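Glyoxylate-induced Protein (Pseudomonas aeruginosa, PDB 1SQ4) is a double-barrel cupin of unconfirmed function that may act as a ureidoglycine aminohydrolase in purine-derived ureide breakdown. Local coordinates at residues A[69-74]-A[140-145]. Sequence-based numbering, arbitrary orientation.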
ATOM      1  N   SER A  69      18.960 -15.229 -21.618  1.00  6.93           N
ATOM      2  CA  SER A  69      17.790 -15.923 -22.103  1.00  5.91           C
ATOM      3  C   SER A  69      17.989 -17.354 -21.604  1.00  6.33           C
ATOM      4  O   SER A  69      19.087 -17.911 -21.675  1.00  6.65           O
ATOM      5  CB  SER A  69      17.719 -15.851 -23.631  1.00  6.12           C
ATOM      6  OG  SER A  69      18.038 -17.084 -24.245  1.00  8.38           O
ATOM      7  N   GLN A  70      16.935 -17.933 -21.050  1.00  6.13           N
ATOM      8  CA  GLN A  70      17.009 -19.284 -20.529  1.00  4.82           C
ATOM      9  C   GLN A  70      15.855 -20.103 -21.079  1.00  4.31           C
ATOM     10  O   GLN A  70      14.721 -19.629 -21.133  1.00  5.51           O
ATOM     11  CB  GLN A  70      16.949 -19.237 -19.003  1.00  4.59           C
ATOM     12  CG  GLN A  70      16.806 -20.580 -18.329  1.00  6.30           C
ATOM     13  CD  GLN A  70      16.683 -20.460 -16.814  1.00 10.18           C
ATOM     14  OE1 GLN A  70      16.330 -19.397 -16.284  1.00 14.50           O
ATOM     15  NE2 GLN A  70      16.960 -21.554 -16.109  1.00  8.83           N
ATOM     16  N   TYR A  71      16.138 -21.322 -21.516  1.00  2.32           N
ATOM     17  CA  TYR A  71      15.072 -22.181 -22.014  1.00  2.76           C
ATOM     18  C   TYR A  71      15.195 -23.537 -21.328  1.00  3.37           C
ATOM     19  O   TYR A  71      16.279 -23.925 -20.895  1.00  2.24           O
ATOM     20  CB  TYR A  71      15.183 -22.421 -23.521  1.00  2.98           C
ATOM     21  CG  TYR A  71      15.459 -21.231 -24.400  1.00  1.38           C
ATOM     22  CD1 TYR A  71      14.903 -19.984 -24.131  1.00  1.36           C
ATOM     23  CD2 TYR A  71      16.190 -21.385 -25.574  1.00  1.00           C
ATOM     24  CE1 TYR A  71      15.062 -18.923 -25.017  1.00  1.00           C
ATOM     25  CE2 TYR A  71      16.351 -20.331 -26.463  1.00  1.00           C
ATOM     26  CZ  TYR A  71      15.778 -19.104 -26.178  1.00  1.00           C
ATOM     27  OH  TYR A  71      15.885 -18.068 -27.071  1.00  1.00           O
ATOM     28  N   ILE A  72      14.084 -24.253 -21.221  1.00  3.36           N
ATOM     29  CA  ILE A  72      14.117 -25.582 -20.635  1.00  4.73           C
ATOM     30  C   ILE A  72      13.548 -26.459 -21.739  1.00  6.65           C
ATOM     31  O   ILE A  72      12.330 -26.552 -21.935  1.00  6.32           O
ATOM     32  CB  ILE A  72      13.286 -25.679 -19.324  1.00  4.36           C
ATOM     33  CG1 ILE A  72      13.922 -24.808 -18.235  1.00  5.21           C
ATOM     34  CG2 ILE A  72      13.287 -27.105 -18.807  1.00  3.14           C
ATOM     35  CD1 ILE A  72      13.206 -24.849 -16.885  1.00  5.72           C
ATOM     36  N   VAL A  73      14.466 -27.076 -22.479  1.00  7.46           N
ATOM     37  CA  VAL A  73      14.131 -27.903 -23.625  1.00  7.27           C
ATOM     38  C   VAL A  73      13.865 -29.373 -23.374  1.00  6.43           C
ATOM     39  O   VAL A  73      14.611 -30.045 -22.684  1.00  7.90           O
ATOM     40  CB  VAL A  73      15.222 -27.781 -24.684  1.00  6.93           C
ATOM     41  CG1 VAL A  73      14.871 -28.622 -25.891  1.00  8.37           C
ATOM     42  CG2 VAL A  73      15.379 -26.326 -25.071  1.00  7.34           C
ATOM     43  N   GLU A  74      12.791 -29.863 -23.966  1.00  7.15           N
ATOM     44  CA  GLU A  74      12.413 -31.250 -23.837  1.00  8.76           C
ATOM     45  C   GLU A  74      12.494 -31.882 -25.218  1.00  9.38           C
ATOM     46  O   GLU A  74      11.764 -31.498 -26.146  1.00  9.49           O
ATOM     47  CB  GLU A  74      10.983 -31.346 -23.288  1.00 11.63           C
ATOM     48  CG  GLU A  74      10.360 -32.739 -23.322  1.00 14.58           C
ATOM     49  CD  GLU A  74       8.889 -32.754 -22.906  1.00 17.70           C
ATOM     50  OE1 GLU A  74       8.185 -33.723 -23.239  1.00 20.84           O
ATOM     51  OE2 GLU A  74       8.425 -31.810 -22.240  1.00 19.94           O
ATOM     52  N   TRP A 140      19.063 -24.259 -21.324  1.00  4.14           N
ATOM     53  CA  TRP A 140      19.879 -23.605 -22.331  1.00  2.97           C
ATOM     54  C   TRP A 140      19.931 -22.111 -22.013  1.00  4.66           C
ATOM     55  O   TRP A 140      18.962 -21.378 -22.195  1.00  6.52           O
ATOM     56  CB  TRP A 140      19.271 -23.869 -23.712  1.00  3.53           C
ATOM     57  CG  TRP A 140      20.038 -23.333 -24.904  1.00  3.00           C
ATOM     58  CD1 TRP A 140      21.265 -22.741 -24.899  1.00  4.02           C
ATOM     59  CD2 TRP A 140      19.576 -23.279 -26.262  1.00  2.43           C
ATOM     60  NE1 TRP A 140      21.592 -22.308 -26.170  1.00  4.20           N
ATOM     61  CE2 TRP A 140      20.566 -22.626 -27.025  1.00  1.77           C
ATOM     62  CE3 TRP A 140      18.406 -23.714 -26.913  1.00  1.96           C
ATOM     63  CZ2 TRP A 140      20.436 -22.395 -28.393  1.00  1.54           C
ATOM     64  CZ3 TRP A 140      18.278 -23.482 -28.283  1.00  1.00           C
ATOM     65  CH2 TRP A 140      19.287 -22.827 -29.000  1.00  1.00           C
ATOM     66  N   ILE A 141      21.079 -21.665 -21.526  1.00  4.26           N
ATOM     67  CA  ILE A 141      21.256 -20.276 -21.170  1.00  3.04           C
ATOM     68  C   ILE A 141      22.049 -19.536 -22.251  1.00  3.81           C
ATOM     69  O   ILE A 141      23.169 -19.925 -22.585  1.00  3.48           O
ATOM     70  CB  ILE A 141      21.964 -20.200 -19.819  1.00  1.45           C
ATOM     71  CG1 ILE A 141      21.149 -20.972 -18.788  1.00  2.25           C
ATOM     72  CG2 ILE A 141      22.114 -18.769 -19.393  1.00  1.00           C
ATOM     73  CD1 ILE A 141      21.858 -21.221 -17.486  1.00  4.62           C
ATOM     74  N   ARG A 142      21.466 -18.465 -22.786  1.00  5.19           N
ATOM     75  CA  ARG A 142      22.105 -17.691 -23.851  1.00  6.21           C
ATOM     76  C   ARG A 142      22.447 -16.255 -23.506  1.00  5.85           C
ATOM     77  O   ARG A 142      21.787 -15.626 -22.678  1.00  8.15           O
ATOM     78  CB  ARG A 142      21.222 -17.682 -25.109  1.00  6.67           C
ATOM     79  CG  ARG A 142      21.045 -19.053 -25.757  1.00  6.34           C
ATOM     80  CD  ARG A 142      19.923 -19.087 -26.784  1.00  6.09           C
ATOM     81  NE  ARG A 142      20.246 -18.473 -28.074  1.00  5.26           N
ATOM     82  CZ  ARG A 142      19.855 -17.261 -28.449  1.00  5.15           C
ATOM     83  NH1 ARG A 142      19.126 -16.516 -27.627  1.00  6.70           N
ATOM     84  NH2 ARG A 142      20.164 -16.807 -29.656  1.00  3.63           N
ATOM     85  N   LYS A 143      23.480 -15.740 -24.165  1.00  3.99           N
ATOM     86  CA  LYS A 143      23.914 -14.364 -23.976  1.00  3.70           C
ATOM     87  C   LYS A 143      24.838 -13.947 -25.096  1.00  4.24           C
ATOM     88  O   LYS A 143      25.605 -14.752 -25.613  1.00  5.12           O
ATOM     89  CB  LYS A 143      24.670 -14.189 -22.660  1.00  3.52           C
ATOM     90  CG  LYS A 143      25.294 -12.800 -22.469  1.00  1.00           C
ATOM     91  CD  LYS A 143      26.299 -12.837 -21.328  1.00  1.00           C
ATOM     92  CE  LYS A 143      26.891 -11.471 -20.953  1.00  1.00           C
ATOM     93  NZ  LYS A 143      27.427 -10.664 -22.079  1.00  1.00           N
ATOM     94  N   HIS A 144      24.765 -12.685 -25.478  1.00  4.39           N
ATOM     95  CA  HIS A 144      25.657 -12.216 -26.505  1.00  5.92           C
ATOM     96  C   HIS A 144      26.999 -12.023 -25.811  1.00  6.23           C
ATOM     97  O   HIS A 144      27.112 -11.295 -24.815  1.00  6.50           O
ATOM     98  CB  HIS A 144      25.151 -10.902 -27.100  1.00  8.69           C
ATOM     99  CG  HIS A 144      24.019 -11.075 -28.066  1.00  9.36           C
ATOM    100  ND1 HIS A 144      23.149 -10.048 -28.375  1.00 12.71           N
ATOM    101  CD2 HIS A 144      23.632 -12.130 -28.814  1.00 11.73           C
ATOM    102  CE1 HIS A 144      22.277 -10.467 -29.272  1.00 10.95           C
ATOM    103  NE2 HIS A 144      22.544 -11.727 -29.559  1.00 11.35           N
ATOM    104  N   TYR A 145      28.007 -12.707 -26.332  1.00  6.82           N
ATOM    105  CA  TYR A 145      29.349 -12.637 -25.787  1.00  8.15           C
ATOM    106  C   TYR A 145      29.960 -11.277 -26.057  1.00  8.44           C
ATOM    107  O   TYR A 145      29.762 -10.700 -27.121  1.00  9.00           O
ATOM    108  CB  TYR A 145      30.220 -13.734 -26.410  1.00  7.59           C
ATOM    109  CG  TYR A 145      31.654 -13.704 -25.928  1.00  8.41           C
ATOM    110  CD1 TYR A 145      32.674 -13.202 -26.737  1.00  6.21           C
ATOM    111  CD2 TYR A 145      31.991 -14.134 -24.633  1.00  7.15           C
ATOM    112  CE1 TYR A 145      33.983 -13.124 -26.277  1.00  4.94           C
ATOM    113  CE2 TYR A 145      33.308 -14.054 -24.169  1.00  5.60           C
ATOM    114  CZ  TYR A 145      34.290 -13.543 -25.003  1.00  3.68           C
ATOM    115  OH  TYR A 145      35.573 -13.414 -24.558  1.00  3.95           O
TER
HETATM  116  O   HOH W   1      18.014 -19.756 -23.744  1.00  7.48           O
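Tyr71 and Trp140 form an antiparallel hydrogen-bonded pair, Tyr71 N giving to Trp140 O (2.9 Å) and Trp140 N to Tyr71 O (2.8 Å). Two residues along, Ser69 and Arg142 are joined in the same way; Gln70 and Ile141 make the non-hydrogen-bonded pair between them. Each of these two brings its alpha C-H to a carbonyl, Gln70 CA to Trp140 O and Ile141 CA to Ser69 O.

The Tyr71 side chain can be followed outward. CB and CG pass Trp140 O. With CG anti to the carbonyl carbon (chi1 -45°), the ring lies alongside the indole, and CD2 reaches Trp140 CE3 at 3.5 Å. Here the phenol edge faces the indole in an offset T-shaped stack, six-membered rings 5.3 Å apart between centroids, planes at 88°. Farther out, CE2 lies 3.8 Å from Arg142 CD, a methylene set above the rim of the same indole face. The tip, OH, hydrogen-bonds to His269 and Met270 of the second subunit. Arg142, its chain bent at chi3 (77°), carries its guanidinium to a salt bridge with Glu85; Ser69 OG lies at the edge of that group and packs on Arg142 CB. A water hydrogen-bonds to Ser69 OG.

On the opposite sheet face, Gln70 OE1 is hydrogen-bonded to Tyr263 OH and Ile141 packs on Leu261, residues of strand 258-265. Neighbouring central strands thus present one face to the second subunit and the other to the C-terminal half, within the antiparallel beta-barrel of the N-terminal cupin domain of a bicupin.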